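Local atomic coordinates of adenosine deaminase 1 (Arthrobacter aurescens, PDB entry 3RYS), a protein that probably catalyses the zinc-dependent hydrolytic deamination of adenine to hypoxanthine, a step of purine salvage. Residues 15-20 against 84-89; 123-128 against 134-139. One frame throughout, in Å; residues are numbered along the deposited sequence.

In the fold
Both contacts pack an outer helix against the parallel sheet of the TIM-barrel fold of the adenosine deaminase family. Contact 1 joins the first strand, 15-17, to helix 76-92. Contact 2 joins the C-terminal part of helix 114-125 to strand 135-143. Strand 95-102 lies between the two strands and hydrogen-bonds with both. The contact centres are about 10 Å apart, and L87 of contact 1 packs on S128 and T136 of contact 2. Both are buried, but contact 1 is deeper and holds a zinc ligand. It rests on one tyrosine meeting a carboxylate and a leucine. Contact 2 instead gathers hydroxyls and backbone carbonyls, with leucines beside them.

Contact 1: residues 15-20 against 84-89; sequences VAELHL and RAYLER. With ZN (zinc ion), chain C.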
ATOM      1  N   VAL A  15      10.793   8.948   4.324  1.00 13.10           N
ATOM      2  CA  VAL A  15      10.289   8.321   3.106  1.00 15.85           C
ATOM      3  C   VAL A  15       8.866   8.738   2.796  1.00 15.62           C
ATOM      4  O   VAL A  15       8.215   9.419   3.593  1.00 14.33           O
ATOM      5  CB  VAL A  15      10.283   6.777   3.208  1.00 15.05           C
ATOM      6  CG1 VAL A  15      11.667   6.246   3.565  1.00 14.93           C
ATOM      7  CG2 VAL A  15       9.240   6.321   4.225  1.00 13.43           C
ATOM      8  N   ALA A  16       8.394   8.315   1.630  1.00 13.98           N
ATOM      9  CA  ALA A  16       6.972   8.345   1.328  1.00 15.43           C
ATOM     10  C   ALA A  16       6.473   6.911   1.174  1.00 14.28           C
ATOM     11  O   ALA A  16       7.086   6.114   0.470  1.00 15.78           O
ATOM     12  CB  ALA A  16       6.713   9.139   0.068  1.00 12.96           C
ATOM     13  N   GLU A  17       5.379   6.569   1.844  1.00 13.82           N
ATOM     14  CA  GLU A  17       4.767   5.260   1.632  1.00 14.94           C
ATOM     15  C   GLU A  17       3.672   5.351   0.563  1.00 13.83           C
ATOM     16  O   GLU A  17       2.667   6.042   0.739  1.00 11.49           O
ATOM     17  CB  GLU A  17       4.228   4.670   2.941  1.00 13.50           C
ATOM     18  CG  GLU A  17       3.895   3.184   2.848  1.00 13.17           C
ATOM     19  CD  GLU A  17       3.801   2.500   4.209  1.00 13.48           C
ATOM     20  OE1 GLU A  17       3.518   3.186   5.211  1.00 13.66           O
ATOM     21  OE2 GLU A  17       4.016   1.270   4.272  1.00 12.19           O
ATOM     22  N   LEU A  18       3.891   4.657  -0.551  1.00 12.67           N
ATOM     23  CA  LEU A  18       3.002   4.736  -1.702  1.00 14.31           C
ATOM     24  C   LEU A  18       2.114   3.503  -1.832  1.00 14.50           C
ATOM     25  O   LEU A  18       1.123   3.511  -2.565  1.00 14.60           O
ATOM     26  CB  LEU A  18       3.818   4.912  -2.983  1.00 16.17           C
ATOM     27  CG  LEU A  18       4.797   6.084  -3.032  1.00 15.18           C
ATOM     28  CD1 LEU A  18       5.502   6.127  -4.382  1.00 14.58           C
ATOM     29  CD2 LEU A  18       4.081   7.394  -2.750  1.00 13.98           C
ATOM     30  N   HIS A  19       2.484   2.441  -1.127  1.00 13.65           N
ATOM     31  CA  HIS A  19       1.761   1.177  -1.188  1.00 13.58           C
ATOM     32  C   HIS A  19       1.342   0.765   0.221  1.00 13.61           C
ATOM     33  O   HIS A  19       2.139   0.200   0.977  1.00 12.33           O
ATOM     34  CB  HIS A  19       2.645   0.097  -1.819  1.00 10.30           C
ATOM     35  CG  HIS A  19       1.943  -1.202  -2.064  1.00 11.82           C
ATOM     36  ND1 HIS A  19       2.288  -2.051  -3.095  1.00 14.15           N
ATOM     37  CD2 HIS A  19       0.916  -1.798  -1.415  1.00 11.57           C
ATOM     38  CE1 HIS A  19       1.509  -3.117  -3.066  1.00 10.88           C
ATOM     39  NE2 HIS A  19       0.665  -2.986  -2.058  1.00 11.28           N
ATOM     40  N   LEU A  20       0.096   1.058   0.575  1.00 10.95           N
ATOM     41  CA  LEU A  20      -0.398   0.769   1.914  1.00 10.70           C
ATOM     42  C   LEU A  20      -1.915   0.737   1.989  1.00 11.72           C
ATOM     43  O   LEU A  20      -2.586   1.702   1.620  1.00 12.10           O
ATOM     44  CB  LEU A  20       0.130   1.788   2.916  1.00 10.66           C
ATOM     45  CG  LEU A  20      -0.501   1.594   4.293  1.00 10.99           C
ATOM     46  CD1 LEU A  20       0.577   1.502   5.352  1.00 13.31           C
ATOM     47  CD2 LEU A  20      -1.530   2.681   4.619  1.00  9.41           C
ATOM     48  N   ARG A  84      -6.067   7.230  11.916  1.00 12.86           N
ATOM     49  CA  ARG A  84      -5.212   8.012  12.798  1.00 13.69           C
ATOM     50  C   ARG A  84      -4.171   7.149  13.488  1.00 14.19           C
ATOM     51  O   ARG A  84      -3.064   7.605  13.764  1.00 17.66           O
ATOM     52  CB  ARG A  84      -6.049   8.778  13.829  1.00 17.61           C
ATOM     53  CG  ARG A  84      -6.569  10.101  13.296  1.00 25.11           C
ATOM     54  CD  ARG A  84      -7.630  10.745  14.177  1.00 24.91           C
ATOM     55  NE  ARG A  84      -8.033  12.029  13.606  1.00 33.09           N
ATOM     56  CZ  ARG A  84      -9.167  12.663  13.889  1.00 33.74           C
ATOM     57  NH1 ARG A  84     -10.032  12.138  14.747  1.00 26.67           N
ATOM     58  NH2 ARG A  84      -9.435  13.828  13.308  1.00 33.51           N
ATOM     59  N   ALA A  85      -4.529   5.902  13.764  1.00 13.12           N
ATOM     60  CA  ALA A  85      -3.620   4.989  14.440  1.00 13.56           C
ATOM     61  C   ALA A  85      -2.457   4.655  13.520  1.00 14.33           C
ATOM     62  O   ALA A  85      -1.340   4.426  13.977  1.00 17.24           O
ATOM     63  CB  ALA A  85      -4.352   3.722  14.873  1.00 12.49           C
ATOM     64  N   TYR A  86      -2.729   4.623  12.220  1.00 15.52           N
ATOM     65  CA  TYR A  86      -1.681   4.396  11.238  1.00 14.86           C
ATOM     66  C   TYR A  86      -0.835   5.649  11.043  1.00 14.42           C
ATOM     67  O   TYR A  86       0.389   5.584  11.075  1.00 17.67           O
ATOM     68  CB  TYR A  86      -2.255   3.955   9.886  1.00 13.18           C
ATOM     69  CG  TYR A  86      -1.281   4.209   8.758  1.00 14.12           C
ATOM     70  CD1 TYR A  86      -0.163   3.403   8.589  1.00 13.60           C
ATOM     71  CD2 TYR A  86      -1.455   5.280   7.894  1.00 10.62           C
ATOM     72  CE1 TYR A  86       0.744   3.645   7.579  1.00 12.24           C
ATOM     73  CE2 TYR A  86      -0.558   5.528   6.883  1.00 11.66           C
ATOM     74  CZ  TYR A  86       0.543   4.709   6.726  1.00 12.45           C
ATOM     75  OH  TYR A  86       1.442   4.960   5.712  1.00 10.59           O
ATOM     76  N   LEU A  87      -1.490   6.785  10.825  1.00 12.97           N
ATOM     77  CA  LEU A  87      -0.775   8.035  10.592  1.00 16.20           C
ATOM     78  C   LEU A  87       0.182   8.331  11.743  1.00 16.96           C
ATOM     79  O   LEU A  87       1.298   8.805  11.534  1.00 14.63           O
ATOM     80  CB  LEU A  87      -1.758   9.195  10.389  1.00 15.23           C
ATOM     81  CG  LEU A  87      -2.599   9.163   9.109  1.00 13.96           C
ATOM     82  CD1 LEU A  87      -3.740  10.174   9.164  1.00 13.92           C
ATOM     83  CD2 LEU A  87      -1.731   9.403   7.892  1.00 11.76           C
ATOM     84  N   GLU A  88      -0.262   8.033  12.960  1.00 17.62           N
ATOM     85  CA  GLU A  88       0.548   8.233  14.155  1.00 19.15           C
ATOM     86  C   GLU A  88       1.786   7.329  14.139  1.00 16.50           C
ATOM     87  O   GLU A  88       2.914   7.792  14.345  1.00 14.50           O
ATOM     88  CB  GLU A  88      -0.297   7.979  15.409  1.00 20.22           C
ATOM     89  CG  GLU A  88       0.460   8.119  16.723  1.00 28.23           C
ATOM     90  CD  GLU A  88      -0.334   7.618  17.922  1.00 36.36           C
ATOM     91  OE1 GLU A  88      -1.530   7.293  17.756  1.00 35.36           O
ATOM     92  OE2 GLU A  88       0.239   7.549  19.032  1.00 38.89           O
ATOM     93  N   ARG A  89       1.574   6.043  13.879  1.00 13.92           N
ATOM     94  CA  ARG A  89       2.675   5.080  13.837  1.00 17.80           C
ATOM     95  C   ARG A  89       3.587   5.302  12.627  1.00 15.15           C
ATOM     96  O   ARG A  89       4.811   5.209  12.731  1.00 14.33           O
ATOM     97  CB  ARG A  89       2.140   3.645  13.866  1.00 14.14           C
ATOM     98  CG  ARG A  89       3.214   2.580  13.733  1.00 16.58           C
ATOM     99  CD  ARG A  89       4.270   2.669  14.836  1.00 19.88           C
ATOM    100  NE  ARG A  89       5.299   1.643  14.665  1.00 16.47           N
ATOM    101  CZ  ARG A  89       6.312   1.737  13.806  1.00 19.58           C
ATOM    102  NH1 ARG A  89       6.439   2.815  13.042  1.00 15.39           N
ATOM    103  NH2 ARG A  89       7.199   0.755  13.706  1.00 22.84           N
TER
HETATM  104 ZN    ZN C 344      -0.951  -4.557  -1.560  1.00 17.39          ZN
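Y86 reaches from helix 76-92 to E17 and L20 in a buried helix-on-strand contact of the TIM barrel. Strand 15-17 is the first strand of the parallel sheet, and the helix packs on its outer side. The chain from strand 15-17 leads directly into the metal site. There H19 binds the zinc ion through NE2, at 2.3 Å, together with H21, H199 and D280. E17 and L20 thus flank a zinc ligand closely in sequence, while their own side chains turn to the helix.

Of residues 84-89, Y86 makes the contact with 15-20. Its CG stands anti to the backbone N (chi1 159°), which sends the ring inward. L20 comes from the opposite direction and lays CD2 over one ring face, displaced toward the rim. This is a CH-pi contact, with CD2 3.8 Å from the centroid of the Y86 ring. Y86 also touches A98 of strand 95-102, the neighbouring strand of the sheet.

E17 is extended beyond CG, and its carboxylate oxygens meet different partners. OE2 bonds to the hydroxyl of S279, next to the zinc ligand D280. OE1 sits near the plane of the Y86 ring, at its edge. The carboxylate and ring planes are 45° apart. Y86 OH donates to E17 OE1 at 2.8 Å, meeting that oxygen from above the carboxylate plane.

Contact 2: residues 123-128 against 134-139; sequences NALATS and VSTLLI
S128 OG meets T136 and V134 just after helix 114-125, where strand 135-143 begins. T136 OG1 donates to S128 OG at 3.1 Å. V134 O lies 2.7 Å from S128 OG, and L125 O lies 2.9 Å from it. S128 OG sits between its own backbone N and carbonyl carbon (chi1 65°), and this rotation brings it close to both carbonyl oxygens. A weak but straight bond from V134 N to S128 O, 3.4 Å long, adds a backbone link.

Beside this polar cluster is an apolar one. L125 CD1 packs on L138 CB at 3.8 Å, the two side chains crossing at about a right angle. L125 CD2 lies against T136 CB at 4.0 Å.

A type I beta turn from L125 to S128 positions the serine. S128 N bonds to L125 O, closing the turn at 2.9 Å. On the strand side, S135 and L137 hydrogen-bond through their backbones to strand 95-102. The contact is part of the alpha-to-beta connection of the TIM barrel, and the short helix 128-132, which starts at S128, leads on toward the strand.

A valine in place of T136 would probably leave S128 OG without its incoming donor and the serine less firmly fixed in rotation. As built, S128 OG can both accept a hydrogen bond and donate one, so a single buried hydroxyl couples the turn to the incoming strand.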
ATOM      1  N   ASN A 123     -11.705  12.393   6.941  1.00 18.19           N
ATOM      2  CA  ASN A 123     -11.678  13.252   8.117  1.00 19.75           C
ATOM      3  C   ASN A 123     -10.371  13.111   8.883  1.00 20.48           C
ATOM      4  O   ASN A 123      -9.857  14.086   9.436  1.00 23.13           O
ATOM      5  CB  ASN A 123     -12.875  12.968   9.029  1.00 23.22           C
ATOM      6  CG  ASN A 123     -14.201  13.402   8.409  1.00 29.63           C
ATOM      7  OD1 ASN A 123     -14.231  14.222   7.487  1.00 28.03           O
ATOM      8  ND2 ASN A 123     -15.304  12.851   8.913  1.00 28.96           N
ATOM      9  N   ALA A 124      -9.831  11.898   8.905  1.00 16.95           N
ATOM     10  CA  ALA A 124      -8.530  11.667   9.516  1.00 17.37           C
ATOM     11  C   ALA A 124      -7.413  12.239   8.650  1.00 16.02           C
ATOM     12  O   ALA A 124      -6.419  12.745   9.166  1.00 20.07           O
ATOM     13  CB  ALA A 124      -8.310  10.188   9.764  1.00 14.16           C
ATOM     14  N   LEU A 125      -7.590  12.172   7.334  1.00 13.47           N
ATOM     15  CA  LEU A 125      -6.557  12.609   6.393  1.00 17.38           C
ATOM     16  C   LEU A 125      -6.465  14.122   6.271  1.00 17.55           C
ATOM     17  O   LEU A 125      -5.373  14.679   6.146  1.00 18.51           O
ATOM     18  CB  LEU A 125      -6.804  12.014   5.004  1.00 16.31           C
ATOM     19  CG  LEU A 125      -6.800  10.491   4.899  1.00 14.90           C
ATOM     20  CD1 LEU A 125      -7.006  10.082   3.460  1.00 13.25           C
ATOM     21  CD2 LEU A 125      -5.502   9.917   5.449  1.00 11.82           C
ATOM     22  N   ALA A 126      -7.621  14.778   6.293  1.00 19.82           N
ATOM     23  CA  ALA A 126      -7.704  16.227   6.121  1.00 20.27           C
ATOM     24  C   ALA A 126      -6.942  16.978   7.207  1.00 18.00           C
ATOM     25  O   ALA A 126      -6.767  18.193   7.137  1.00 14.62           O
ATOM     26  CB  ALA A 126      -9.163  16.670   6.098  1.00 16.82           C
ATOM     27  N   THR A 127      -6.481  16.236   8.204  1.00 19.46           N
ATOM     28  CA  THR A 127      -5.863  16.822   9.378  1.00 20.26           C
ATOM     29  C   THR A 127      -4.509  16.157   9.636  1.00 21.08           C
ATOM     30  O   THR A 127      -3.895  16.346  10.687  1.00 24.80           O
ATOM     31  CB  THR A 127      -6.787  16.636  10.602  1.00 22.16           C
ATOM     32  OG1 THR A 127      -6.487  17.616  11.600  1.00 34.17           O
ATOM     33  CG2 THR A 127      -6.636  15.232  11.182  1.00 23.37           C
ATOM     34  N   SER A 128      -4.045  15.380   8.662  1.00 17.97           N
ATOM     35  CA  SER A 128      -2.848  14.564   8.840  1.00 16.94           C
ATOM     36  C   SER A 128      -1.565  15.388   8.921  1.00 18.78           C
ATOM     37  O   SER A 128      -0.726  15.147   9.787  1.00 18.71           O
ATOM     38  CB  SER A 128      -2.745  13.516   7.728  1.00 17.91           C
ATOM     39  OG  SER A 128      -2.558  14.122   6.460  1.00 19.36           O
ATOM     40  N   VAL A 134       2.203  14.505   8.205  1.00 17.90           N
ATOM     41  CA  VAL A 134       2.232  13.614   7.055  1.00 15.35           C
ATOM     42  C   VAL A 134       1.292  14.091   5.952  1.00 17.39           C
ATOM     43  O   VAL A 134       0.084  14.194   6.163  1.00 18.52           O
ATOM     44  CB  VAL A 134       1.826  12.185   7.454  1.00 15.37           C
ATOM     45  CG1 VAL A 134       1.716  11.302   6.228  1.00 13.29           C
ATOM     46  CG2 VAL A 134       2.820  11.603   8.448  1.00 17.50           C
ATOM     47  N   SER A 135       1.851  14.383   4.779  1.00 16.96           N
ATOM     48  CA  SER A 135       1.049  14.674   3.592  1.00 16.44           C
ATOM     49  C   SER A 135       0.330  13.406   3.167  1.00 15.91           C
ATOM     50  O   SER A 135       0.896  12.317   3.253  1.00 15.83           O
ATOM     51  CB  SER A 135       1.941  15.142   2.446  1.00 16.84           C
ATOM     52  OG  SER A 135       2.530  16.392   2.728  1.00 28.12           O
ATOM     53  N   THR A 136      -0.904  13.529   2.694  1.00 15.55           N
ATOM     54  CA  THR A 136      -1.674  12.333   2.365  1.00 16.80           C
ATOM     55  C   THR A 136      -2.511  12.434   1.095  1.00 16.48           C
ATOM     56  O   THR A 136      -3.021  13.501   0.757  1.00 16.49           O
ATOM     57  CB  THR A 136      -2.601  11.925   3.522  1.00 14.38           C
ATOM     58  OG1 THR A 136      -3.523  12.988   3.796  1.00 14.23           O
ATOM     59  CG2 THR A 136      -1.789  11.615   4.769  1.00 14.65           C
ATOM     60  N   LEU A 137      -2.637  11.304   0.401  1.00 15.55           N
ATOM     61  CA  LEU A 137      -3.565  11.167  -0.715  1.00 15.67           C
ATOM     62  C   LEU A 137      -4.422   9.918  -0.512  1.00 17.93           C
ATOM     63  O   LEU A 137      -3.936   8.886  -0.040  1.00 18.39           O
ATOM     64  CB  LEU A 137      -2.822  11.094  -2.056  1.00 13.56           C
ATOM     65  CG  LEU A 137      -2.346  12.410  -2.688  1.00 15.36           C
ATOM     66  CD1 LEU A 137      -3.421  13.500  -2.610  1.00 12.80           C
ATOM     67  CD2 LEU A 137      -1.055  12.892  -2.056  1.00 16.69           C
ATOM     68  N   LEU A 138      -5.701  10.016  -0.854  1.00 14.12           N
ATOM     69  CA  LEU A 138      -6.598   8.879  -0.714  1.00 13.93           C
ATOM     70  C   LEU A 138      -6.798   8.183  -2.054  1.00 15.41           C
ATOM     71  O   LEU A 138      -7.174   8.809  -3.047  1.00 16.16           O
ATOM     72  CB  LEU A 138      -7.944   9.317  -0.131  1.00 14.41           C
ATOM     73  CG  LEU A 138      -8.900   8.184   0.249  1.00 14.30           C
ATOM     74  CD1 LEU A 138      -8.165   7.106   1.044  1.00 13.48           C
ATOM     75  CD2 LEU A 138     -10.094   8.711   1.030  1.00 11.22           C
ATOM     76  N   ILE A 139      -6.536   6.883  -2.077  1.00 13.89           N
ATOM     77  CA  ILE A 139      -6.706   6.095  -3.285  1.00 12.34           C
ATOM     78  C   ILE A 139      -7.763   5.024  -3.080  1.00 11.18           C
ATOM     79  O   ILE A 139      -7.628   4.166  -2.212  1.00 12.99           O
ATOM     80  CB  ILE A 139      -5.388   5.434  -3.710  1.00 14.23           C
ATOM     81  CG1 ILE A 139      -4.442   6.485  -4.283  1.00 13.50           C
ATOM     82  CG2 ILE A 139      -5.634   4.339  -4.744  1.00 12.71           C
ATOM     83  CD1 ILE A 139      -3.198   5.891  -4.893  1.00 20.37           C
TER